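Local coordinates for glutaredoxin family protein (Xanthomonas campestris, PDB 1TTZ) that is of unproven function but, as a glutaredoxin family protein with a thioredoxin-type fold, probably takes part in thiol-disulfide redox chemistry, at residues Q7-H12 and F33-A38; L3-R8 and P49-P54. All blocks are in the same frame, centred on the assembly; numbering follows the deposited sequence.

Contact 1. Residues Q7-H12 and F33-A38; sequences QRDDCH and FIDDDA
The side chains of Gln7 and Phe33 lie side by side and point the same way, with amide and ring planes 26° apart. Gln7 CG comes to 3.4 Å from Phe33 CE1, an oblique approach. Gln7 chi1 of 61° sets CG between the backbone N and the carbonyl carbon, and the extended chain beyond it runs along the ring. The carboxylate of Asp9 also meets the ring obliquely, with OD1 3.6 Å from Phe33 CE1. The backbone carbon of Arg8 sits at the ring edge. The Arg8 guanidinium has Ile34 CD1 over one face, 3.8 Å from NH2. Asp35 OD1 lies at its edge, in plane, but the salt bridge to NH1 is long at 3.9 Å. The firmer partners of Arg8 are Glu41 and the carbonyl of Gly45.

Two hydrogen bonds join the segments. Ile34 N donates to Gln7 O at 3.0 Å. Asp9 N donates to the syn lone pair of Asp35 OD2 at 2.8 Å. Beside it, Asp9 OD2 and Asp35 OD2, two acceptors, stand 3.1 Å apart. Two like charges so close would probably raise the pKa of one of them.

Gln7 and Phe33 pair in parallel at the ends of strands 3-7 and 29-33. One loop continues to Cys11, the N-cap of helix 12-23 and the first cysteine of an apparent thioredoxin-type CxxC. The other turns through Ile34-Asp37 to Asp37, the N-cap of helix 38-44, against which Ile34 packs at Leu40 and Glu41.

Contact 2. Residues L3-R8 and P49-P54; sequences LTLYQR and PVLRDP
Four backbone hydrogen bonds join Thr4 to Arg52 and Tyr6 to Val50, both antiparallel hydrogen-bonded pairs. Thr4 N to Arg52 O is 2.9 Å, and Val50 N to Tyr6 O is 3.1 Å. Leu5 and Leu51 form the non-hydrogen-bonded pair between them. A CA-H...O contact runs from Pro49 CA to Tyr6 O at 3.4 Å. Pro49, after its cis peptide bond, touches the residues of an apparent CxxC, consistent with the cis-proline of thioredoxin-fold proteins.

Apolar contacts gather on the Leu5 and Leu51 face. Leu5 CD1 lies 4.0 Å from Leu51 CG and also reaches Pro49 CB. Leu51 CD2 meets Leu3 CB at 3.9 Å. Nearby, Leu3 CD2 touches Asp53 CB at 3.7 Å.

The Thr4 and Tyr6 face is more polar. Thr4 CG2 sits over one face of the Tyr6 ring, offset toward its rim. Arg52 CG lies anti to the backbone N (chi1 -176°) and the chain runs extended to NE, taking CD past the edge of the Tyr6 ring, 3.9 Å from Tyr6 CE1. Its guanidinium continues to a salt bridge with Glu58. One water links Thr4 OG1, at 2.8 Å, to Arg52 O, which thus accepts two hydrogen bonds.

The pair forms the middle of the mixed sheet, between strands 29-33 and 58-60. Leu3 and Leu51 pack on helix 65-73, Pro49 on helix 12-23. On the other face, Tyr6 stacks with Tyr44 of helix 38-44.

How the contacts relate
From the N terminus, strand 3-7 enters contact 2 first, and its last residue, with Arg8, continues into contact 1. Both contacts thus start from the same piece of chain, sharing Gln7 and Arg8. Contact 1 closes the shorter loop, which holds helix 12-23 and most of strand 29-33 in a beta-alpha-beta unit. Contact 2 closes the longer loop, adding helix 38-44 before the chain returns at strand 50-52. The shorter loop lies within the span of the longer. Their centres are 12 Å apart: contact 2 is in the sheet core, contact 1 at the end where helices 12-23 and 38-44 begin.

Contact 1. Residues Q7-H12 and F33-A38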
ATOM      1  N   GLN A   7       3.180  -1.494  -5.363  1.00 10.05           N
ATOM      2  CA  GLN A   7       3.600  -0.239  -5.959  1.00 12.73           C
ATOM      3  C   GLN A   7       4.302  -0.481  -7.284  1.00 13.78           C
ATOM      4  O   GLN A   7       4.495  -1.622  -7.696  1.00 11.59           O
ATOM      5  CB  GLN A   7       4.523   0.533  -5.006  1.00 14.45           C
ATOM      6  CG  GLN A   7       5.825  -0.159  -4.623  1.00 14.99           C
ATOM      7  CD  GLN A   7       6.696   0.698  -3.709  1.00 12.58           C
ATOM      8  OE1 GLN A   7       7.014   1.842  -4.029  1.00  8.35           O
ATOM      9  NE2 GLN A   7       7.085   0.141  -2.566  1.00 13.00           N
ATOM     10  N   ARG A   8       4.651   0.600  -7.967  1.00 15.97           N
ATOM     11  CA  ARG A   8       5.353   0.489  -9.235  1.00 19.17           C
ATOM     12  C   ARG A   8       6.599   1.347  -9.110  1.00 20.00           C
ATOM     13  O   ARG A   8       6.646   2.258  -8.280  1.00 19.24           O
ATOM     14  CB  ARG A   8       4.483   0.991 -10.400  1.00 19.54           C
ATOM     15  CG  ARG A   8       4.207   2.485 -10.356  1.00 20.82           C
ATOM     16  CD  ARG A   8       3.748   3.055 -11.696  1.00 23.87           C
ATOM     17  NE  ARG A   8       2.404   2.636 -12.085  1.00 24.46           N
ATOM     18  CZ  ARG A   8       2.128   1.540 -12.784  1.00 26.99           C
ATOM     19  NH1 ARG A   8       3.111   0.737 -13.179  1.00 26.50           N
ATOM     20  NH2 ARG A   8       0.868   1.252 -13.097  1.00 26.07           N
ATOM     21  N   ASP A   9       7.609   1.057  -9.922  1.00 23.14           N
ATOM     22  CA  ASP A   9       8.849   1.827  -9.886  1.00 25.86           C
ATOM     23  C   ASP A   9       8.651   3.228 -10.451  1.00 24.60           C
ATOM     24  O   ASP A   9       7.796   3.449 -11.308  1.00 24.61           O
ATOM     25  CB  ASP A   9       9.950   1.114 -10.675  1.00 29.26           C
ATOM     26  CG  ASP A   9      10.507  -0.087  -9.939  1.00 33.78           C
ATOM     27  OD1 ASP A   9      11.021   0.098  -8.816  1.00 36.06           O
ATOM     28  OD2 ASP A   9      10.433  -1.214 -10.481  1.00 36.89           O
ATOM     29  N   ASP A  10       9.454   4.168  -9.963  1.00 24.17           N
ATOM     30  CA  ASP A  10       9.390   5.554 -10.402  1.00 23.34           C
ATOM     31  C   ASP A  10       7.977   6.127 -10.269  1.00 21.89           C
ATOM     32  O   ASP A  10       7.298   6.377 -11.268  1.00 20.93           O
ATOM     33  CB  ASP A  10       9.880   5.668 -11.855  1.00 25.46           C
ATOM     34  CG  ASP A  10      10.078   7.110 -12.293  1.00 28.67           C
ATOM     35  OD1 ASP A  10      10.770   7.856 -11.562  1.00 30.84           O
ATOM     36  OD2 ASP A  10       9.552   7.497 -13.361  1.00 29.43           O
ATOM     37  N   CYS A  11       7.539   6.320  -9.026  1.00 19.22           N
ATOM     38  CA  CYS A  11       6.220   6.880  -8.751  1.00 17.16           C
ATOM     39  C   CYS A  11       6.239   7.649  -7.436  1.00 16.56           C
ATOM     40  O   CYS A  11       6.468   7.077  -6.370  1.00 17.38           O
ATOM     41  CB  CYS A  11       5.162   5.777  -8.678  1.00 16.07           C
ATOM     42  SG  CYS A  11       3.504   6.386  -8.283  1.00 15.07           S
ATOM     43  N   HIS A  12       6.001   8.952  -7.524  1.00 14.09           N
ATOM     44  CA  HIS A  12       5.982   9.815  -6.352  1.00 12.71           C
ATOM     45  C   HIS A  12       4.891   9.405  -5.355  1.00 11.04           C
ATOM     46  O   HIS A  12       5.083   9.502  -4.144  1.00 11.65           O
ATOM     47  CB  HIS A  12       5.770  11.267  -6.783  1.00 12.32           C
ATOM     48  CG  HIS A  12       5.616  12.221  -5.641  1.00 12.88           C
ATOM     49  ND1 HIS A  12       6.640  12.505  -4.763  1.00 12.75           N
ATOM     50  CD2 HIS A  12       4.551  12.944  -5.224  1.00 12.78           C
ATOM     51  CE1 HIS A  12       6.211  13.363  -3.853  1.00 11.82           C
ATOM     52  NE2 HIS A  12       4.947  13.644  -4.110  1.00 12.83           N
ATOM     53  N   PHE A  33       6.371  -5.098  -6.452  1.00 10.11           N
ATOM     54  CA  PHE A  33       6.325  -4.227  -7.620  1.00 12.79           C
ATOM     55  C   PHE A  33       5.584  -4.899  -8.762  1.00 13.13           C
ATOM     56  O   PHE A  33       5.954  -5.983  -9.198  1.00 15.41           O
ATOM     57  CB  PHE A  33       7.744  -3.862  -8.025  1.00 13.16           C
ATOM     58  CG  PHE A  33       8.423  -2.979  -7.035  1.00 14.19           C
ATOM     59  CD1 PHE A  33       8.240  -1.602  -7.084  1.00 14.76           C
ATOM     60  CD2 PHE A  33       9.196  -3.525  -6.008  1.00 15.97           C
ATOM     61  CE1 PHE A  33       8.819  -0.766  -6.122  1.00 15.76           C
ATOM     62  CE2 PHE A  33       9.781  -2.698  -5.037  1.00 17.92           C
ATOM     63  CZ  PHE A  33       9.587  -1.315  -5.098  1.00 18.13           C
ATOM     64  N   ILE A  34       4.544  -4.231  -9.249  1.00 13.20           N
ATOM     65  CA  ILE A  34       3.688  -4.753 -10.308  1.00 13.76           C
ATOM     66  C   ILE A  34       4.240  -4.623 -11.721  1.00 16.09           C
ATOM     67  O   ILE A  34       3.761  -5.280 -12.640  1.00 16.92           O
ATOM     68  CB  ILE A  34       2.317  -4.041 -10.277  1.00 11.95           C
ATOM     69  CG1 ILE A  34       2.499  -2.568 -10.652  1.00 10.71           C
ATOM     70  CG2 ILE A  34       1.717  -4.120  -8.880  1.00 13.04           C
ATOM     71  CD1 ILE A  34       1.203  -1.804 -10.862  1.00  9.13           C
ATOM     72  N   ASP A  35       5.236  -3.763 -11.884  1.00 19.83           N
ATOM     73  CA  ASP A  35       5.840  -3.497 -13.183  1.00 24.32           C
ATOM     74  C   ASP A  35       5.945  -4.657 -14.167  1.00 25.98           C
ATOM     75  O   ASP A  35       5.428  -4.575 -15.279  1.00 27.66           O
ATOM     76  CB  ASP A  35       7.210  -2.861 -12.968  1.00 24.91           C
ATOM     77  CG  ASP A  35       7.115  -1.522 -12.269  1.00 28.15           C
ATOM     78  OD1 ASP A  35       6.739  -0.529 -12.927  1.00 30.66           O
ATOM     79  OD2 ASP A  35       7.397  -1.463 -11.055  1.00 28.25           O
ATOM     80  N   ASP A  36       6.590  -5.743 -13.769  1.00 27.79           N
ATOM     81  CA  ASP A  36       6.753  -6.866 -14.685  1.00 31.19           C
ATOM     82  C   ASP A  36       5.825  -8.048 -14.442  1.00 31.47           C
ATOM     83  O   ASP A  36       6.217  -9.200 -14.620  1.00 32.24           O
ATOM     84  CB  ASP A  36       8.208  -7.324 -14.659  1.00 33.47           C
ATOM     85  CG  ASP A  36       9.164  -6.214 -15.043  1.00 36.22           C
ATOM     86  OD1 ASP A  36       9.072  -5.728 -16.193  1.00 37.59           O
ATOM     87  OD2 ASP A  36       9.997  -5.818 -14.194  1.00 36.26           O
ATOM     88  N   ASP A  37       4.592  -7.756 -14.042  1.00 30.56           N
ATOM     89  CA  ASP A  37       3.603  -8.791 -13.785  1.00 28.66           C
ATOM     90  C   ASP A  37       2.285  -8.325 -14.388  1.00 27.28           C
ATOM     91  O   ASP A  37       1.593  -7.483 -13.821  1.00 27.61           O
ATOM     92  CB  ASP A  37       3.445  -9.007 -12.283  1.00 30.85           C
ATOM     93  CG  ASP A  37       2.602 -10.219 -11.956  1.00 33.35           C
ATOM     94  OD1 ASP A  37       1.484 -10.332 -12.497  1.00 35.55           O
ATOM     95  OD2 ASP A  37       3.056 -11.057 -11.149  1.00 35.98           O
ATOM     96  N   ALA A  38       1.953  -8.872 -15.549  1.00 24.59           N
ATOM     97  CA  ALA A  38       0.727  -8.509 -16.249  1.00 21.98           C
ATOM     98  C   ALA A  38      -0.499  -8.586 -15.349  1.00 19.35           C
ATOM     99  O   ALA A  38      -1.323  -7.675 -15.348  1.00 18.99           O
ATOM    100  CB  ALA A  38       0.537  -9.404 -17.467  1.00 21.27           C
TER

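Contact 2. Residues L3-R8 and P49-P54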
ATOM      1  N   LEU A   3       2.361  -6.087   6.286  1.00  8.50           N
ATOM      2  CA  LEU A   3       1.492  -5.581   5.232  1.00  6.56           C
ATOM      3  C   LEU A   3       2.157  -5.818   3.883  1.00  6.86           C
ATOM      4  O   LEU A   3       3.348  -6.109   3.817  1.00  6.03           O
ATOM      5  CB  LEU A   3       1.264  -4.079   5.419  1.00  5.79           C
ATOM      6  CG  LEU A   3       0.638  -3.657   6.749  1.00  6.71           C
ATOM      7  CD1 LEU A   3       0.645  -2.141   6.854  1.00  7.06           C
ATOM      8  CD2 LEU A   3      -0.782  -4.199   6.842  1.00  3.52           C
ATOM      9  N   THR A   4       1.378  -5.711   2.812  1.00  6.53           N
ATOM     10  CA  THR A   4       1.914  -5.864   1.470  1.00  4.82           C
ATOM     11  C   THR A   4       1.632  -4.542   0.777  1.00  4.19           C
ATOM     12  O   THR A   4       0.480  -4.119   0.687  1.00  3.77           O
ATOM     13  CB  THR A   4       1.207  -6.986   0.672  1.00  5.38           C
ATOM     14  OG1 THR A   4       1.269  -8.215   1.401  1.00  6.10           O
ATOM     15  CG2 THR A   4       1.873  -7.174  -0.681  1.00  7.92           C
ATOM     16  N   LEU A   5       2.679  -3.875   0.313  1.00  2.52           N
ATOM     17  CA  LEU A   5       2.496  -2.617  -0.388  1.00  3.41           C
ATOM     18  C   LEU A   5       2.705  -2.827  -1.878  1.00  4.80           C
ATOM     19  O   LEU A   5       3.831  -3.036  -2.334  1.00  4.81           O
ATOM     20  CB  LEU A   5       3.482  -1.550   0.109  1.00  2.42           C
ATOM     21  CG  LEU A   5       3.416  -0.241  -0.702  1.00  1.38           C
ATOM     22  CD1 LEU A   5       2.109   0.488  -0.387  1.00  1.00           C
ATOM     23  CD2 LEU A   5       4.607   0.661  -0.382  1.00  1.00           C
ATOM     24  N   TYR A   6       1.619  -2.798  -2.638  1.00  5.03           N
ATOM     25  CA  TYR A   6       1.738  -2.945  -4.070  1.00  8.03           C
ATOM     26  C   TYR A   6       2.084  -1.567  -4.622  1.00  9.24           C
ATOM     27  O   TYR A   6       1.390  -0.583  -4.353  1.00  8.31           O
ATOM     28  CB  TYR A   6       0.430  -3.461  -4.683  1.00  6.05           C
ATOM     29  CG  TYR A   6       0.125  -4.887  -4.304  1.00  6.40           C
ATOM     30  CD1 TYR A   6      -0.751  -5.182  -3.261  1.00  8.88           C
ATOM     31  CD2 TYR A   6       0.742  -5.947  -4.966  1.00  5.85           C
ATOM     32  CE1 TYR A   6      -1.007  -6.511  -2.885  1.00  8.92           C
ATOM     33  CE2 TYR A   6       0.492  -7.274  -4.599  1.00  7.23           C
ATOM     34  CZ  TYR A   6      -0.382  -7.545  -3.561  1.00  7.99           C
ATOM     35  OH  TYR A   6      -0.644  -8.849  -3.210  1.00  9.56           O
ATOM     36  N   GLN A   7       3.180  -1.494  -5.363  1.00 10.05           N
ATOM     37  CA  GLN A   7       3.600  -0.239  -5.959  1.00 12.73           C
ATOM     38  C   GLN A   7       4.302  -0.481  -7.284  1.00 13.78           C
ATOM     39  O   GLN A   7       4.495  -1.622  -7.696  1.00 11.59           O
ATOM     40  CB  GLN A   7       4.523   0.533  -5.006  1.00 14.45           C
ATOM     41  CG  GLN A   7       5.825  -0.159  -4.623  1.00 14.99           C
ATOM     42  CD  GLN A   7       6.696   0.698  -3.709  1.00 12.58           C
ATOM     43  OE1 GLN A   7       7.014   1.842  -4.029  1.00  8.35           O
ATOM     44  NE2 GLN A   7       7.085   0.141  -2.566  1.00 13.00           N
ATOM     45  N   ARG A   8       4.651   0.600  -7.967  1.00 15.97           N
ATOM     46  CA  ARG A   8       5.353   0.489  -9.235  1.00 19.17           C
ATOM     47  C   ARG A   8       6.599   1.347  -9.110  1.00 20.00           C
ATOM     48  O   ARG A   8       6.646   2.258  -8.280  1.00 19.24           O
ATOM     49  CB  ARG A   8       4.483   0.991 -10.400  1.00 19.54           C
ATOM     50  CG  ARG A   8       4.207   2.485 -10.356  1.00 20.82           C
ATOM     51  CD  ARG A   8       3.748   3.055 -11.696  1.00 23.87           C
ATOM     52  NE  ARG A   8       2.404   2.636 -12.085  1.00 24.46           N
ATOM     53  CZ  ARG A   8       2.128   1.540 -12.784  1.00 26.99           C
ATOM     54  NH1 ARG A   8       3.111   0.737 -13.179  1.00 26.50           N
ATOM     55  NH2 ARG A   8       0.868   1.252 -13.097  1.00 26.07           N
ATOM     56  N   PRO A  49      -0.249   3.531  -5.215  1.00  4.11           N
ATOM     57  CA  PRO A  49       0.033   2.509  -4.203  1.00  5.09           C
ATOM     58  C   PRO A  49      -1.209   1.962  -3.499  1.00  6.98           C
ATOM     59  O   PRO A  49      -2.148   2.705  -3.194  1.00  6.67           O
ATOM     60  CB  PRO A  49       0.958   3.238  -3.239  1.00  4.45           C
ATOM     61  CG  PRO A  49       0.392   4.631  -3.271  1.00  4.76           C
ATOM     62  CD  PRO A  49       0.205   4.854  -4.753  1.00  5.04           C
ATOM     63  N   VAL A  50      -1.194   0.659  -3.235  1.00  6.62           N
ATOM     64  CA  VAL A  50      -2.295  -0.015  -2.555  1.00  6.09           C
ATOM     65  C   VAL A  50      -1.737  -0.883  -1.431  1.00  4.94           C
ATOM     66  O   VAL A  50      -0.784  -1.630  -1.634  1.00  4.06           O
ATOM     67  CB  VAL A  50      -3.082  -0.927  -3.522  1.00  7.45           C
ATOM     68  CG1 VAL A  50      -4.108  -1.745  -2.751  1.00  6.67           C
ATOM     69  CG2 VAL A  50      -3.772  -0.092  -4.587  1.00  6.26           C
ATOM     70  N   LEU A  51      -2.324  -0.768  -0.246  1.00  6.36           N
ATOM     71  CA  LEU A  51      -1.892  -1.556   0.905  1.00  7.11           C
ATOM     72  C   LEU A  51      -2.855  -2.717   1.133  1.00  7.38           C
ATOM     73  O   LEU A  51      -4.071  -2.544   1.057  1.00  7.11           O
ATOM     74  CB  LEU A  51      -1.854  -0.689   2.164  1.00  6.16           C
ATOM     75  CG  LEU A  51      -0.524  -0.025   2.513  1.00 11.54           C
ATOM     76  CD1 LEU A  51      -0.756   1.015   3.597  1.00 12.64           C
ATOM     77  CD2 LEU A  51       0.486  -1.083   2.979  1.00  8.06           C
ATOM     78  N   ARG A  52      -2.317  -3.898   1.413  1.00  6.67           N
ATOM     79  CA  ARG A  52      -3.160  -5.063   1.653  1.00  7.12           C
ATOM     80  C   ARG A  52      -2.690  -5.743   2.937  1.00  6.75           C
ATOM     81  O   ARG A  52      -1.490  -5.940   3.129  1.00  4.95           O
ATOM     82  CB  ARG A  52      -3.048  -6.026   0.464  1.00  7.64           C
ATOM     83  CG  ARG A  52      -3.943  -7.258   0.529  1.00  8.79           C
ATOM     84  CD  ARG A  52      -3.573  -8.240  -0.575  1.00 10.48           C
ATOM     85  NE  ARG A  52      -4.334  -9.486  -0.508  1.00 13.94           N
ATOM     86  CZ  ARG A  52      -5.533  -9.665  -1.056  1.00 16.13           C
ATOM     87  NH1 ARG A  52      -6.146 -10.835  -0.941  1.00 20.30           N
ATOM     88  NH2 ARG A  52      -6.115  -8.681  -1.728  1.00 14.62           N
ATOM     89  N   ASP A  53      -3.617  -6.085   3.830  1.00  7.92           N
ATOM     90  CA  ASP A  53      -3.212  -6.746   5.062  1.00  7.57           C
ATOM     91  C   ASP A  53      -3.432  -8.252   4.987  1.00  8.79           C
ATOM     92  O   ASP A  53      -3.998  -8.758   4.021  1.00  8.37           O
ATOM     93  CB  ASP A  53      -3.933  -6.137   6.283  1.00  7.79           C
ATOM     94  CG  ASP A  53      -5.420  -6.443   6.323  1.00  6.96           C
ATOM     95  OD1 ASP A  53      -5.899  -7.280   5.534  1.00  6.98           O
ATOM     96  OD2 ASP A  53      -6.109  -5.837   7.173  1.00  6.15           O
ATOM     97  N   PRO A  54      -2.970  -8.994   6.002  1.00 12.42           N
ATOM     98  CA  PRO A  54      -3.131 -10.454   6.014  1.00 14.54           C
ATOM     99  C   PRO A  54      -4.561 -10.925   5.750  1.00 16.95           C
ATOM    100  O   PRO A  54      -4.774 -11.918   5.054  1.00 18.20           O
ATOM    101  CB  PRO A  54      -2.632 -10.838   7.407  1.00 14.18           C
ATOM    102  CG  PRO A  54      -1.547  -9.824   7.653  1.00 12.83           C
ATOM    103  CD  PRO A  54      -2.203  -8.541   7.180  1.00 10.81           C
TER
HETATM  104  O   HOH W   1      -0.726  -8.708   3.324  1.00 30.99           O